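PDB 1EWQ: DNA mismatch repair protein MUTS from Thermus aquaticus, which binds mismatched DNA and, with a weak ATPase activity, takes part in mismatch repair, possibly carrying out the recognition step itself. Local coordinates for residues I435-V440 / E451-Y456; A410-H415 / A493-R498; E577-T582 / R707-H712; S657-D662 / A689-A694. One frame throughout, in Å; residues are numbered along the deposited sequence.

The four contacts fall into two groups at opposite ends of the elongated chain; the centres of contacts 1 and 3 lie about 99 Å apart. Contacts 1 and 2 belong to the DNA-facing arm, their nearest atoms about 6 Å and 9 Å from the bound nucleic acid. Helix 406-433 of contact 2 is followed, after a short turn, by strand 439-443 of contact 1. Contacts 3 and 4 share one ATPase-domain sheet, their centres about 10 Å apart, with V579 N 2.7 Å from T691 O. Both reach the predicted ATP site: side chain to side chain, I581 of contact 3 is about 4 Å from K589, and D662 of contact 4 about 3 Å from S590 and about 5 Å from a sulfate, probably a crystallisation ion.

Contact 1 of 4, residues I435-V440 / E451-Y456; sequences IPTLKV and EVTRPY
I435 and Y456 make the main apolar contact between these two segments. CG2 of I435 sits over one face of the Y456 ring, 3.7 Å from its centroid and 24° off the ring normal, which meets the criteria of a CH-pi contact. The I435 chi1 of -50° places CG2 opposite the backbone N and turns it onto the ring, while the other branch carries CD1 to V452 CG2 at 4.0 Å. At the hydroxyl end of the tyrosine, P436 CG approaches OH to 3.8 Å. With an alanine in place of Y456, I435 CG2 would probably lose the ring face it rests on and a gap would open beside it and the P436 ring.

Between the segments, backbone hydrogen bonds come from one antiparallel hydrogen-bonded pair, K439 with E451: K439 N donates to E451 O at 2.9 Å, and E451 N donates back to K439 O. Both donors lie in the carbonyl plane of their acceptor. L438 CA adds a CA-H...O contact to the same E451 O.

Among the charged groups, K439 and E451 run side by side in the same direction, but their salt bridge is long, NZ to OE1 being 3.9 Å. A water bridges these two atoms. Another water joins T437 OG1 to T453 N, which donates to it at 2.9 Å.

The type I turn from I435 to L438 brings the chain out of helix 406-433 into the hairpin of strands 439-443 and 449-453. R430 of that helix bonds to L438 O, and from the next strand, 473-477, R475 forms a salt bridge with E451 OE2.

Contact 2 of 4, residues A410-H415 / A493-R498; sequences ALRAAH and ALIRRR
L411 is pressed against L494, I495 and R498, and its side chain can be traced atom by atom into helix 493-498. CB starts the contact by lying 3.6 Å from I495 CG1. With chi1 at -68°, CG stands opposite the carbonyl carbon, and the two methyls fork from it. CD1 goes between the backbone and a side chain, meeting L494 O at 3.6 Å and R498 CB at 3.7 Å. CD2 takes the other direction and reaches L494 CD1, also at 3.7 Å; the two leucine side chains cross at about a right angle.

The axes of the two short helical segments approach to 9.5 Å, with 155° between their N-to-C directions, so this is antiparallel packing of two helices. It joins 406-433 and 479-511, the long pair that forms the arm of the MutS fold running out to the DNA-contacting clamp.

I495 answers L411 from the facing helix. Its CB points along the interface, but CD1 bends nearer, to 3.7 Å from L411 O and 3.9 Å from H415 CB; it also comes near R412 CA. R498 presents its aliphatic base to L411, whereas its guanidinium group leads away. That chain bends at chi2 (84°) and chi3, and its charged end is held by salt bridges to D405, E501 and E505.

Contact 3 of 4, residues E577-T582 / R707-H712; sequences ELVLIT and RLKNLH
The carboxylate of E577 and the amide of N710 are the flat groups that touch side chains across these strands; T582 O meets the imidazole of H712 obliquely, and H712 ND1 is hydrogen-bonded to G731 O. In the E577 carboxylate, OE1 forms a salt bridge with K709 NZ at 3.5 Å, while OE2 lies 3.4 Å from K709 CE; the two chains cross obliquely. The N710 amide brings OD1 to L580 CB at 3.7 Å, while its ND2 bonds to T701 O.

Five parallel bridges pair L578 to T582 with L708 to H712 in the sheet of the P-loop ATPase domain. Strand 578-582 leads into the predicted ATP-binding loop, and K589 of that loop bonds to I581 O. The register rests on five N-H...O bonds, among them K709 N to L578 O at 2.8 Å, with 170° at the hydrogen.

A glutamine at E577 would probably leave K709 NZ without its charged mate across the strands, although E573 O would still accept a bond from it.

On the face of L578, L580 and L708, the leucines interlock: L578 CD1 meets L708 CG, and L580 CD1 meets L708 CD1, each at 3.9 Å. On the face of V579, I581 and L711, L711 CD1 reaches V579 CG1 at 3.8 Å. At the far end T582 OG1, hydrogen-bonded to A733 N, also bonds at 2.8 Å to a water near N710 OD1 and L711 O.

Contact 4 of 4, residues S657-D662 / A689-A694; sequences SLVLLD and AYTLFA
S657 to D662 and A689 to A694 run in parallel register, the axes of strands 657-662 and 690-694 being 4.7 Å apart and 9° from parallel, stitched by five N-H...O bonds such as V659 N to Y690 O (2.8 Å).

On one face, L661 lays CB over the F693 ring, 4.2 Å from the centroid and 23° off the normal, a CH-pi contact shifted toward the rim. F693 chi1 is -172°, which sets CG opposite the backbone N and turns the ring under L661. V659 CB meets T691 OG1 at 3.7 Å beside them, and helix 670-687 packs on this face through L684 and V680.

On the other face L660 and L692 lie side by side, CD2 to CD1 at 3.7 Å, with helix 589-603 against them. S657 O lies at the edge of the Y690 ring, near its plane, 3.6 Å from CD1; the Y690 hydroxyl bonds to D549 O.

D662 OD2 comes to 4.1 Å from A694 CB, and its OD1 accepts from G627 N. The two strands and helix 670-687 form a beta-alpha-beta unit, and the four hydrophobic residues L658 to L661 followed by D662, beside S590 of the predicted ATP site, are consistent with a Walker B strand.

Contact 1 of 4, residues I435-V440 / E451-Y456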
# COMPACT_ATOMS: atom_id res chain seq x y z
N ILE C 435 29.32 -33.59 -49.00
CA ILE C 435 28.18 -32.74 -48.70
C ILE C 435 28.71 -31.49 -47.98
O ILE C 435 28.91 -31.49 -46.77
CB ILE C 435 27.18 -33.48 -47.80
CG1 ILE C 435 26.86 -34.85 -48.40
CG2 ILE C 435 25.90 -32.67 -47.66
CD1 ILE C 435 25.95 -35.71 -47.56
N PRO C 436 28.93 -30.41 -48.73
CA PRO C 436 29.45 -29.15 -48.18
C PRO C 436 28.75 -28.58 -46.95
O PRO C 436 29.41 -28.13 -46.02
CB PRO C 436 29.40 -28.20 -49.38
CG PRO C 436 28.24 -28.72 -50.17
CD PRO C 436 28.49 -30.21 -50.12
N THR C 437 27.42 -28.61 -46.93
CA THR C 437 26.68 -28.07 -45.79
C THR C 437 26.48 -29.04 -44.62
O THR C 437 25.74 -28.73 -43.69
CB THR C 437 25.31 -27.54 -46.23
OG1 THR C 437 24.61 -28.56 -46.96
CG2 THR C 437 25.47 -26.31 -47.11
N LEU C 438 27.13 -30.20 -44.66
CA LEU C 438 27.00 -31.16 -43.56
C LEU C 438 27.46 -30.48 -42.28
O LEU C 438 28.37 -29.66 -42.29
CB LEU C 438 27.84 -32.41 -43.83
CG LEU C 438 27.87 -33.50 -42.75
CD1 LEU C 438 28.31 -34.81 -43.38
CD2 LEU C 438 28.81 -33.11 -41.61
N LYS C 439 26.82 -30.83 -41.17
CA LYS C 439 27.19 -30.23 -39.90
C LYS C 439 27.16 -31.16 -38.72
O LYS C 439 26.43 -32.14 -38.70
CB LYS C 439 26.29 -29.02 -39.61
CG LYS C 439 26.74 -27.74 -40.32
CD LYS C 439 25.90 -26.53 -39.94
CE LYS C 439 24.47 -26.65 -40.45
NZ LYS C 439 23.68 -25.41 -40.18
N VAL C 440 28.00 -30.86 -37.73
CA VAL C 440 28.03 -31.60 -36.48
C VAL C 440 27.38 -30.64 -35.49
O VAL C 440 27.90 -29.56 -35.23
CB VAL C 440 29.46 -31.91 -36.01
CG1 VAL C 440 29.45 -32.32 -34.54
CG2 VAL C 440 30.07 -33.03 -36.86
N GLU C 451 24.41 -33.63 -39.29
CA GLU C 451 23.20 -33.10 -39.90
C GLU C 451 23.36 -32.84 -41.40
O GLU C 451 24.32 -32.20 -41.83
CB GLU C 451 22.82 -31.79 -39.19
CG GLU C 451 21.50 -31.17 -39.64
CD GLU C 451 21.26 -29.80 -39.00
OE1 GLU C 451 21.79 -28.80 -39.52
OE2 GLU C 451 20.54 -29.74 -37.98
N VAL C 452 22.42 -33.37 -42.18
CA VAL C 452 22.41 -33.21 -43.63
C VAL C 452 21.03 -32.70 -44.04
O VAL C 452 20.02 -33.12 -43.48
CB VAL C 452 22.67 -34.56 -44.35
CG1 VAL C 452 22.49 -34.39 -45.86
CG2 VAL C 452 24.09 -35.05 -44.06
N THR C 453 20.99 -31.80 -45.01
CA THR C 453 19.73 -31.25 -45.51
C THR C 453 19.12 -32.15 -46.59
O THR C 453 19.82 -32.94 -47.23
CB THR C 453 19.95 -29.86 -46.13
OG1 THR C 453 20.85 -29.98 -47.24
CG2 THR C 453 20.52 -28.90 -45.10
N ARG C 454 17.81 -31.99 -46.79
CA ARG C 454 17.04 -32.76 -47.76
C ARG C 454 17.70 -32.99 -49.12
O ARG C 454 17.72 -34.11 -49.61
CB ARG C 454 15.66 -32.11 -47.97
CG ARG C 454 14.72 -32.91 -48.88
CD ARG C 454 13.34 -32.27 -48.95
NE ARG C 454 12.61 -32.40 -47.69
CZ ARG C 454 12.16 -33.55 -47.20
NH1 ARG C 454 12.35 -34.68 -47.86
NH2 ARG C 454 11.51 -33.57 -46.05
N PRO C 455 18.26 -31.93 -49.74
CA PRO C 455 18.91 -32.09 -51.05
C PRO C 455 20.04 -33.12 -51.09
O PRO C 455 20.47 -33.53 -52.18
CB PRO C 455 19.40 -30.68 -51.36
CG PRO C 455 18.39 -29.81 -50.69
CD PRO C 455 18.23 -30.51 -49.35
N TYR C 456 20.53 -33.55 -49.94
CA TYR C 456 21.59 -34.55 -49.94
C TYR C 456 21.21 -35.87 -49.28
O TYR C 456 22.08 -36.70 -49.05
CB TYR C 456 22.86 -34.00 -49.27
CG TYR C 456 23.42 -32.77 -49.94
CD1 TYR C 456 22.97 -31.49 -49.61
CD2 TYR C 456 24.40 -32.88 -50.93
CE1 TYR C 456 23.47 -30.36 -50.24
CE2 TYR C 456 24.91 -31.75 -51.58
CZ TYR C 456 24.44 -30.50 -51.23
OH TYR C 456 24.92 -29.39 -51.89
O HOH W 1 23.74 -30.97 -45.39
O HOH W 2 23.07 -29.09 -42.50
O HOH W 3 21.28 -26.41 -38.93

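Contact 2 of 4, residues A410-H415 / A493-R498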
# COMPACT_ATOMS: atom_id res chain seq x y z
N ALA C 410 43.37 -30.39 -15.50
CA ALA C 410 43.53 -31.64 -16.24
C ALA C 410 42.17 -31.96 -16.83
O ALA C 410 42.06 -32.34 -17.99
CB ALA C 410 43.97 -32.76 -15.29
N LEU C 411 41.13 -31.77 -16.02
CA LEU C 411 39.76 -32.04 -16.44
C LEU C 411 39.30 -31.13 -17.58
O LEU C 411 38.66 -31.60 -18.53
CB LEU C 411 38.82 -31.91 -15.25
CG LEU C 411 38.94 -32.97 -14.14
CD1 LEU C 411 38.08 -32.57 -12.96
CD2 LEU C 411 38.51 -34.33 -14.68
N ARG C 412 39.61 -29.84 -17.49
CA ARG C 412 39.21 -28.89 -18.53
C ARG C 412 39.96 -29.16 -19.83
O ARG C 412 39.38 -29.08 -20.92
CB ARG C 412 39.48 -27.45 -18.09
CG ARG C 412 38.57 -26.92 -16.97
CD ARG C 412 38.08 -25.52 -17.33
NE ARG C 412 37.60 -24.74 -16.18
CZ ARG C 412 38.39 -24.30 -15.20
NH1 ARG C 412 39.69 -24.55 -15.23
NH2 ARG C 412 37.87 -23.58 -14.21
N ALA C 413 41.24 -29.47 -19.72
CA ALA C 413 42.07 -29.75 -20.89
C ALA C 413 41.45 -30.86 -21.72
O ALA C 413 41.27 -30.73 -22.93
CB ALA C 413 43.47 -30.16 -20.44
N ALA C 414 41.11 -31.96 -21.06
CA ALA C 414 40.51 -33.11 -21.71
C ALA C 414 39.14 -32.77 -22.30
O ALA C 414 38.71 -33.39 -23.27
CB ALA C 414 40.37 -34.26 -20.71
N HIS C 415 38.46 -31.79 -21.72
CA HIS C 415 37.15 -31.38 -22.22
C HIS C 415 37.32 -30.60 -23.52
O HIS C 415 36.53 -30.77 -24.45
CB HIS C 415 36.41 -30.51 -21.20
CG HIS C 415 35.06 -30.07 -21.66
ND1 HIS C 415 33.96 -30.91 -21.65
CD2 HIS C 415 34.63 -28.91 -22.19
CE1 HIS C 415 32.92 -30.28 -22.16
NE2 HIS C 415 33.30 -29.06 -22.50
N ALA C 493 30.85 -33.81 -15.93
CA ALA C 493 30.38 -34.19 -14.60
C ALA C 493 31.50 -34.10 -13.57
O ALA C 493 31.29 -33.66 -12.43
CB ALA C 493 29.81 -35.60 -14.63
N LEU C 494 32.71 -34.50 -13.96
CA LEU C 494 33.85 -34.44 -13.05
C LEU C 494 34.25 -33.00 -12.81
O LEU C 494 34.67 -32.65 -11.70
CB LEU C 494 35.04 -35.21 -13.62
CG LEU C 494 35.06 -36.73 -13.44
CD1 LEU C 494 36.43 -37.25 -13.86
CD2 LEU C 494 34.79 -37.09 -11.98
N ILE C 495 34.13 -32.17 -13.83
CA ILE C 495 34.49 -30.77 -13.70
C ILE C 495 33.59 -30.05 -12.69
O ILE C 495 34.07 -29.30 -11.85
CB ILE C 495 34.43 -30.06 -15.06
CG1 ILE C 495 35.54 -30.61 -15.97
CG2 ILE C 495 34.58 -28.56 -14.88
CD1 ILE C 495 35.50 -30.08 -17.39
N ARG C 496 32.28 -30.28 -12.76
CA ARG C 496 31.37 -29.64 -11.81
C ARG C 496 31.75 -30.04 -10.39
O ARG C 496 31.72 -29.21 -9.48
CB ARG C 496 29.91 -30.04 -12.06
CG ARG C 496 29.29 -29.44 -13.30
CD ARG C 496 27.80 -29.76 -13.36
NE ARG C 496 27.38 -30.16 -14.70
CZ ARG C 496 27.57 -31.37 -15.22
NH1 ARG C 496 28.17 -32.32 -14.52
NH2 ARG C 496 27.17 -31.63 -16.46
N ARG C 497 32.11 -31.30 -10.20
CA ARG C 497 32.50 -31.80 -8.88
C ARG C 497 33.74 -31.10 -8.35
O ARG C 497 33.68 -30.40 -7.34
CB ARG C 497 32.77 -33.31 -8.91
CG ARG C 497 33.19 -33.81 -7.53
CD ARG C 497 33.48 -35.29 -7.45
NE ARG C 497 33.61 -35.70 -6.05
CZ ARG C 497 33.85 -36.94 -5.63
NH1 ARG C 497 33.99 -37.92 -6.51
NH2 ARG C 497 33.93 -37.20 -4.33
N ARG C 498 34.86 -31.30 -9.04
CA ARG C 498 36.12 -30.70 -8.65
C ARG C 498 36.01 -29.19 -8.44
O ARG C 498 36.56 -28.65 -7.48
CB ARG C 498 37.19 -30.98 -9.71
CG ARG C 498 38.43 -30.09 -9.63
CD ARG C 498 39.47 -30.58 -8.62
NE ARG C 498 38.97 -30.69 -7.25
CZ ARG C 498 39.68 -30.36 -6.17
NH1 ARG C 498 40.90 -29.89 -6.29
NH2 ARG C 498 39.15 -30.51 -4.97

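Contact 3 of 4, residues E577-T582 / R707-H712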
# COMPACT_ATOMS: atom_id res chain seq x y z
N GLU C 577 15.78 26.28 33.48
CA GLU C 577 14.72 27.27 33.53
C GLU C 577 13.40 26.82 32.88
O GLU C 577 13.37 25.91 32.05
CB GLU C 577 15.19 28.56 32.83
CG GLU C 577 16.30 29.29 33.58
CD GLU C 577 16.99 30.36 32.74
OE1 GLU C 577 17.64 30.01 31.73
OE2 GLU C 577 16.87 31.56 33.09
N LEU C 578 12.31 27.46 33.30
CA LEU C 578 10.98 27.20 32.76
C LEU C 578 10.81 28.32 31.72
O LEU C 578 10.58 29.47 32.08
CB LEU C 578 9.92 27.36 33.84
CG LEU C 578 8.48 26.91 33.59
CD1 LEU C 578 7.56 27.91 34.25
CD2 LEU C 578 8.16 26.81 32.12
N VAL C 579 10.95 27.97 30.45
CA VAL C 579 10.86 28.96 29.38
C VAL C 579 9.51 28.94 28.68
O VAL C 579 9.20 28.00 27.94
CB VAL C 579 11.97 28.71 28.32
CG1 VAL C 579 11.81 29.68 27.16
CG2 VAL C 579 13.34 28.87 28.95
N LEU C 580 8.71 29.97 28.89
CA LEU C 580 7.40 30.03 28.26
C LEU C 580 7.55 30.80 26.96
O LEU C 580 8.25 31.82 26.92
CB LEU C 580 6.40 30.76 29.15
CG LEU C 580 6.11 30.14 30.52
CD1 LEU C 580 5.34 31.14 31.34
CD2 LEU C 580 5.31 28.84 30.35
N ILE C 581 6.90 30.30 25.91
CA ILE C 581 6.95 30.95 24.61
C ILE C 581 5.53 31.24 24.14
O ILE C 581 4.81 30.35 23.70
CB ILE C 581 7.64 30.05 23.56
CG1 ILE C 581 9.04 29.69 24.04
CG2 ILE C 581 7.70 30.76 22.23
CD1 ILE C 581 9.79 28.74 23.14
N THR C 582 5.14 32.51 24.25
CA THR C 582 3.82 32.94 23.85
C THR C 582 3.84 33.44 22.40
O THR C 582 4.89 33.53 21.79
CB THR C 582 3.30 34.06 24.80
OG1 THR C 582 4.36 34.98 25.09
CG2 THR C 582 2.79 33.47 26.10
N ARG C 707 12.81 31.03 38.28
CA ARG C 707 13.49 30.56 37.08
C ARG C 707 12.58 30.53 35.86
O ARG C 707 12.84 29.81 34.89
CB ARG C 707 14.10 29.17 37.33
CG ARG C 707 15.20 29.15 38.39
CD ARG C 707 15.74 27.73 38.58
NE ARG C 707 14.72 26.80 39.06
CZ ARG C 707 14.35 26.68 40.34
NH1 ARG C 707 14.92 27.43 41.28
NH2 ARG C 707 13.40 25.82 40.67
N LEU C 708 11.50 31.31 35.91
CA LEU C 708 10.58 31.37 34.78
C LEU C 708 11.08 32.46 33.84
O LEU C 708 11.35 33.58 34.26
CB LEU C 708 9.16 31.71 35.26
CG LEU C 708 8.03 31.77 34.21
CD1 LEU C 708 6.67 31.81 34.92
CD2 LEU C 708 8.19 33.01 33.35
N LYS C 709 11.22 32.11 32.56
CA LYS C 709 11.67 33.06 31.56
C LYS C 709 10.64 33.17 30.43
O LYS C 709 10.06 32.17 30.00
CB LYS C 709 13.03 32.65 30.98
CG LYS C 709 13.54 33.63 29.95
CD LYS C 709 14.78 33.12 29.21
CE LYS C 709 16.00 33.06 30.11
NZ LYS C 709 17.18 32.58 29.35
N ASN C 710 10.43 34.39 29.95
CA ASN C 710 9.49 34.63 28.87
C ASN C 710 10.14 34.93 27.52
O ASN C 710 11.11 35.69 27.43
CB ASN C 710 8.54 35.76 29.25
CG ASN C 710 7.40 35.29 30.13
OD1 ASN C 710 6.62 34.43 29.74
ND2 ASN C 710 7.30 35.86 31.33
N LEU C 711 9.60 34.30 26.49
CA LEU C 711 10.00 34.48 25.10
C LEU C 711 8.69 34.47 24.32
O LEU C 711 7.65 34.08 24.85
CB LEU C 711 10.90 33.33 24.62
CG LEU C 711 12.33 33.21 25.13
CD1 LEU C 711 13.03 32.06 24.42
CD2 LEU C 711 13.09 34.51 24.88
N HIS C 712 8.73 34.91 23.07
CA HIS C 712 7.52 34.93 22.26
C HIS C 712 7.83 35.18 20.80
O HIS C 712 8.95 35.55 20.43
CB HIS C 712 6.54 36.02 22.75
CG HIS C 712 6.94 37.42 22.38
ND1 HIS C 712 8.01 38.07 22.95
CD2 HIS C 712 6.42 38.28 21.47
CE1 HIS C 712 8.13 39.27 22.42
NE2 HIS C 712 7.18 39.43 21.52
O HOH W 4 6.07 34.06 27.12

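Contact 4 of 4, residues S657-D662 / A689-A694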
# COMPACT_ATOMS: atom_id res chain seq x y z
N SER C 657 16.78 16.94 32.54
CA SER C 657 15.96 16.62 31.39
C SER C 657 15.58 17.82 30.56
O SER C 657 15.52 18.94 31.07
CB SER C 657 14.69 15.89 31.83
OG SER C 657 15.02 14.68 32.47
N LEU C 658 15.36 17.58 29.28
CA LEU C 658 14.92 18.61 28.35
C LEU C 658 13.48 18.24 28.12
O LEU C 658 13.20 17.16 27.60
CB LEU C 658 15.68 18.55 27.02
CG LEU C 658 15.14 19.48 25.90
CD1 LEU C 658 15.35 20.94 26.29
CD2 LEU C 658 15.85 19.19 24.57
N VAL C 659 12.57 19.10 28.54
CA VAL C 659 11.14 18.87 28.39
C VAL C 659 10.56 19.87 27.39
O VAL C 659 10.82 21.07 27.50
CB VAL C 659 10.41 19.03 29.75
CG1 VAL C 659 8.93 18.84 29.57
CG2 VAL C 659 10.99 18.02 30.78
N LEU C 660 9.78 19.38 26.42
CA LEU C 660 9.18 20.24 25.40
C LEU C 660 7.66 20.15 25.45
O LEU C 660 7.10 19.13 25.06
CB LEU C 660 9.67 19.84 24.00
CG LEU C 660 11.18 19.83 23.71
CD1 LEU C 660 11.40 19.51 22.21
CD2 LEU C 660 11.79 21.18 24.03
N LEU C 661 7.00 21.19 25.93
CA LEU C 661 5.55 21.19 26.02
C LEU C 661 4.94 22.14 25.00
O LEU C 661 5.36 23.29 24.87
CB LEU C 661 5.08 21.55 27.43
CG LEU C 661 5.64 20.72 28.59
CD1 LEU C 661 4.95 21.15 29.89
CD2 LEU C 661 5.45 19.23 28.34
N ASP C 662 3.94 21.63 24.30
CA ASP C 662 3.25 22.36 23.24
C ASP C 662 1.78 22.53 23.59
O ASP C 662 0.97 21.62 23.38
CB ASP C 662 3.43 21.57 21.94
CG ASP C 662 2.74 22.21 20.74
OD1 ASP C 662 1.93 21.50 20.08
OD2 ASP C 662 3.02 23.39 20.45
N ALA C 689 14.10 21.04 35.53
CA ALA C 689 14.44 20.53 34.20
C ALA C 689 14.49 21.73 33.26
O ALA C 689 14.03 22.82 33.62
CB ALA C 689 13.39 19.55 33.73
N TYR C 690 15.07 21.55 32.08
CA TYR C 690 15.12 22.63 31.10
C TYR C 690 13.82 22.45 30.32
O TYR C 690 13.68 21.52 29.52
CB TYR C 690 16.31 22.47 30.15
CG TYR C 690 17.68 22.48 30.80
CD1 TYR C 690 18.05 21.49 31.70
CD2 TYR C 690 18.63 23.45 30.45
CE1 TYR C 690 19.35 21.45 32.23
CE2 TYR C 690 19.92 23.42 30.97
CZ TYR C 690 20.28 22.42 31.86
OH TYR C 690 21.56 22.37 32.37
N THR C 691 12.87 23.34 30.56
CA THR C 691 11.58 23.25 29.93
C THR C 691 11.23 24.39 28.95
O THR C 691 11.36 25.57 29.28
CB THR C 691 10.46 23.18 31.01
OG1 THR C 691 10.69 22.08 31.90
CG2 THR C 691 9.11 23.02 30.37
N LEU C 692 10.81 24.01 27.75
CA LEU C 692 10.35 24.98 26.75
C LEU C 692 8.85 24.69 26.68
O LEU C 692 8.44 23.58 26.35
CB LEU C 692 10.99 24.74 25.38
CG LEU C 692 12.47 25.09 25.16
CD1 LEU C 692 12.85 24.76 23.72
CD2 LEU C 692 12.71 26.57 25.44
N PHE C 693 8.05 25.69 27.01
CA PHE C 693 6.61 25.52 27.03
C PHE C 693 5.93 26.53 26.14
O PHE C 693 5.77 27.69 26.52
CB PHE C 693 6.13 25.68 28.49
CG PHE C 693 4.67 25.36 28.71
CD1 PHE C 693 4.19 25.18 30.02
CD2 PHE C 693 3.77 25.23 27.65
CE1 PHE C 693 2.85 24.88 30.25
CE2 PHE C 693 2.42 24.94 27.88
CZ PHE C 693 1.97 24.77 29.18
N ALA C 694 5.54 26.09 24.94
CA ALA C 694 4.84 26.94 23.98
C ALA C 694 3.38 26.96 24.40
O ALA C 694 2.76 25.90 24.58
CB ALA C 694 4.95 26.36 22.57